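Local coordinates for protein tRNA (Adenine(22)-N(1))-methyltransferase (Mycoplasma capricolum subsp. capricolum, PDB 6QE6) that probably methylates N1 of adenine 22 in tRNA, and binds S-adenosyl-L-homocysteine, the product left by its methyl donor, at residues 185-191 and 236-240. Residues are numbered along the deposited sequence; the frame is centred on the assembly and turned at random.
Sequences ELEIEFG and KIRKY
Phe190 and Tyr240 run alongside each other, pointing opposite ways, their ring planes inclined at 46°. What lies squarely over the tyrosine ring is Phe190 CB, 3.5 Å from the ring centroid, a CH-pi contact almost on the ring normal. A trans chi1 (-180°) carries the Tyr240 ring forward along helix 185-190 to its C-terminal end, where Tyr240 OH donates a 2.7 Å hydrogen bond to Gly191 O, coming from above the carbonyl plane. Gly191 has just left the helix with positive phi. The Phe190 and Ile237 side chains cross at about a right angle, with Phe190 CZ 3.5 Å from Ile237 CG1. Leu186 spreads its two methyls over one turn of the other helix: CD1 lies 3.6 Å from Lys239 CB, while CD2 rests 3.8 Å from Lys236 CG. Lys236 fits as a knob among Glu185, Leu186, Glu189 and Phe190, and its NZ makes a weak 3.4 Å salt bridge to Glu189 OE1; that carboxylate also pairs with Arg233 and Lys143. This is helix packing in the C-terminal helical part, away from the S-adenosyl-L-homocysteine pocket: helix 185-190, which follows sheet strand 168-175, crosses segment 236-240 of helix 225-244 at 103°, and Ile237 and Tyr240 also touch helix 200-217.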
ATOM      1  N   GLU A 185      -2.406   3.030  20.155  1.00 35.92           N
ATOM      2  CA  GLU A 185      -3.188   3.908  19.297  1.00 39.50           C
ATOM      3  C   GLU A 185      -2.288   4.844  18.509  1.00 38.84           C
ATOM      4  O   GLU A 185      -2.623   5.199  17.375  1.00 37.59           O
ATOM      5  CB  GLU A 185      -4.219   4.703  20.097  1.00 39.96           C
ATOM      6  CG  GLU A 185      -3.673   5.879  20.871  1.00 56.22           C
ATOM      7  CD  GLU A 185      -4.651   7.060  20.913  1.00 69.67           C
ATOM      8  OE1 GLU A 185      -4.320   8.162  20.389  1.00 61.43           O
ATOM      9  OE2 GLU A 185      -5.761   6.870  21.461  1.00 74.54           O
ATOM     10  N   LEU A 186      -1.133   5.225  19.065  1.00 36.33           N
ATOM     11  CA  LEU A 186      -0.190   6.018  18.276  1.00 40.49           C
ATOM     12  C   LEU A 186       0.369   5.209  17.113  1.00 37.83           C
ATOM     13  O   LEU A 186       0.637   5.770  16.049  1.00 35.78           O
ATOM     14  CB  LEU A 186       0.957   6.546  19.145  1.00 39.16           C
ATOM     15  CG  LEU A 186       0.786   7.897  19.826  1.00 39.80           C
ATOM     16  CD1 LEU A 186       2.135   8.410  20.336  1.00 36.15           C
ATOM     17  CD2 LEU A 186       0.144   8.905  18.892  1.00 32.96           C
ATOM     18  N   GLU A 187       0.538   3.892  17.297  1.00 40.59           N
ATOM     19  CA  GLU A 187       1.042   3.042  16.222  1.00 33.10           C
ATOM     20  C   GLU A 187       0.016   2.907  15.115  1.00 33.08           C
ATOM     21  O   GLU A 187       0.366   2.895  13.932  1.00 33.36           O
ATOM     22  CB  GLU A 187       1.403   1.667  16.759  1.00 31.90           C
ATOM     23  CG  GLU A 187       2.729   1.578  17.434  1.00 34.99           C
ATOM     24  CD  GLU A 187       2.940   0.214  18.042  1.00 41.67           C
ATOM     25  OE1 GLU A 187       2.130  -0.167  18.917  1.00 42.54           O
ATOM     26  OE2 GLU A 187       3.887  -0.493  17.626  1.00 44.62           O
ATOM     27  N   ILE A 188      -1.257   2.788  15.479  1.00 32.27           N
ATOM     28  CA  ILE A 188      -2.299   2.746  14.465  1.00 33.35           C
ATOM     29  C   ILE A 188      -2.246   4.006  13.619  1.00 36.56           C
ATOM     30  O   ILE A 188      -2.400   3.966  12.388  1.00 36.04           O
ATOM     31  CB  ILE A 188      -3.670   2.554  15.133  1.00 32.91           C
ATOM     32  CG1 ILE A 188      -3.727   1.172  15.794  1.00 36.28           C
ATOM     33  CG2 ILE A 188      -4.776   2.710  14.129  1.00 30.81           C
ATOM     34  CD1 ILE A 188      -5.118   0.759  16.250  1.00 37.39           C
ATOM     35  N   GLU A 189      -1.952   5.135  14.259  1.00 35.77           N
ATOM     36  CA  GLU A 189      -1.958   6.412  13.571  1.00 36.13           C
ATOM     37  C   GLU A 189      -0.766   6.547  12.630  1.00 33.36           C
ATOM     38  O   GLU A 189      -0.917   6.976  11.483  1.00 28.67           O
ATOM     39  CB  GLU A 189      -1.963   7.537  14.606  1.00 39.20           C
ATOM     40  CG  GLU A 189      -1.918   8.895  13.978  1.00 43.70           C
ATOM     41  CD  GLU A 189      -3.236   9.600  14.071  1.00 53.92           C
ATOM     42  OE1 GLU A 189      -4.045   9.173  14.931  1.00 57.74           O
ATOM     43  OE2 GLU A 189      -3.457  10.567  13.299  1.00 54.53           O
ATOM     44  N   PHE A 190       0.430   6.183  13.099  1.00 33.68           N
ATOM     45  CA  PHE A 190       1.655   6.556  12.412  1.00 35.75           C
ATOM     46  C   PHE A 190       2.563   5.402  12.032  1.00 36.34           C
ATOM     47  O   PHE A 190       3.577   5.648  11.363  1.00 35.11           O
ATOM     48  CB  PHE A 190       2.472   7.524  13.268  1.00 32.22           C
ATOM     49  CG  PHE A 190       1.753   8.770  13.623  1.00 36.02           C
ATOM     50  CD1 PHE A 190       1.406   9.688  12.640  1.00 37.43           C
ATOM     51  CD2 PHE A 190       1.443   9.052  14.951  1.00 41.73           C
ATOM     52  CE1 PHE A 190       0.750  10.867  12.972  1.00 38.23           C
ATOM     53  CE2 PHE A 190       0.795  10.240  15.300  1.00 40.80           C
ATOM     54  CZ  PHE A 190       0.450  11.149  14.303  1.00 40.18           C
ATOM     55  N   GLY A 191       2.264   4.172  12.460  1.00 29.66           N
ATOM     56  CA  GLY A 191       3.075   3.025  12.094  1.00 32.56           C
ATOM     57  C   GLY A 191       3.660   2.271  13.273  1.00 34.00           C
ATOM     58  O   GLY A 191       4.157   2.905  14.206  1.00 35.09           O
ATOM     59  N   LYS A 236       0.069  14.516  19.220  1.00 32.93           N
ATOM     60  CA  LYS A 236       0.174  13.091  18.933  1.00 34.92           C
ATOM     61  C   LYS A 236       1.447  12.801  18.153  1.00 35.43           C
ATOM     62  O   LYS A 236       2.188  11.869  18.495  1.00 33.91           O
ATOM     63  CB  LYS A 236      -1.075  12.606  18.196  1.00 31.77           C
ATOM     64  CG  LYS A 236      -2.083  11.953  19.143  1.00 40.86           C
ATOM     65  CD  LYS A 236      -3.546  12.130  18.724  1.00 42.90           C
ATOM     66  CE  LYS A 236      -3.806  11.666  17.308  1.00 46.59           C
ATOM     67  NZ  LYS A 236      -5.272  11.566  17.012  1.00 52.14           N
ATOM     68  N   ILE A 237       1.750  13.635  17.146  1.00 28.69           N
ATOM     69  CA  ILE A 237       2.955  13.447  16.339  1.00 29.85           C
ATOM     70  C   ILE A 237       4.194  13.553  17.214  1.00 33.70           C
ATOM     71  O   ILE A 237       5.124  12.738  17.119  1.00 31.44           O
ATOM     72  CB  ILE A 237       3.013  14.472  15.188  1.00 31.26           C
ATOM     73  CG1 ILE A 237       1.822  14.330  14.239  1.00 33.88           C
ATOM     74  CG2 ILE A 237       4.315  14.336  14.422  1.00 26.87           C
ATOM     75  CD1 ILE A 237       1.847  15.326  13.099  1.00 35.19           C
ATOM     76  N   ARG A 238       4.237  14.586  18.056  1.00 32.58           N
ATOM     77  CA  ARG A 238       5.397  14.804  18.906  1.00 32.45           C
ATOM     78  C   ARG A 238       5.604  13.629  19.848  1.00 35.21           C
ATOM     79  O   ARG A 238       6.741  13.215  20.099  1.00 36.40           O
ATOM     80  CB  ARG A 238       5.226  16.106  19.690  1.00 38.53           C
ATOM     81  CG  ARG A 238       6.284  16.310  20.753  1.00 41.33           C
ATOM     82  CD  ARG A 238       7.643  16.373  20.109  1.00 44.00           C
ATOM     83  NE  ARG A 238       7.698  17.479  19.157  1.00 47.39           N
ATOM     84  CZ  ARG A 238       8.508  17.513  18.100  1.00 48.18           C
ATOM     85  NH1 ARG A 238       9.327  16.492  17.846  1.00 42.64           N
ATOM     86  NH2 ARG A 238       8.492  18.568  17.291  1.00 42.72           N
ATOM     87  N   LYS A 239       4.518  13.081  20.391  1.00 34.53           N
ATOM     88  CA  LYS A 239       4.651  11.879  21.203  1.00 40.59           C
ATOM     89  C   LYS A 239       5.239  10.743  20.379  1.00 35.47           C
ATOM     90  O   LYS A 239       6.226  10.113  20.783  1.00 37.54           O
ATOM     91  CB  LYS A 239       3.297  11.489  21.814  1.00 38.83           C
ATOM     92  CG  LYS A 239       2.864  12.425  22.935  1.00 44.68           C
ATOM     93  CD  LYS A 239       1.609  11.962  23.669  1.00 52.53           C
ATOM     94  CE  LYS A 239       0.761  13.158  24.139  1.00 55.39           C
ATOM     95  NZ  LYS A 239      -0.649  12.793  24.489  1.00 60.11           N
ATOM     96  N   TYR A 240       4.664  10.491  19.197  1.00 35.72           N
ATOM     97  CA  TYR A 240       5.144   9.375  18.387  1.00 38.07           C
ATOM     98  C   TYR A 240       6.593   9.589  17.968  1.00 36.45           C
ATOM     99  O   TYR A 240       7.404   8.656  18.025  1.00 33.81           O
ATOM    100  CB  TYR A 240       4.252   9.163  17.162  1.00 33.84           C
ATOM    101  CG  TYR A 240       4.707   8.011  16.291  1.00 30.46           C
ATOM    102  CD1 TYR A 240       4.288   6.710  16.546  1.00 34.76           C
ATOM    103  CD2 TYR A 240       5.578   8.223  15.214  1.00 36.08           C
ATOM    104  CE1 TYR A 240       4.703   5.638  15.740  1.00 34.33           C
ATOM    105  CE2 TYR A 240       6.010   7.161  14.397  1.00 34.59           C
ATOM    106  CZ  TYR A 240       5.565   5.872  14.669  1.00 35.46           C
ATOM    107  OH  TYR A 240       5.985   4.830  13.879  1.00 31.74           O
TER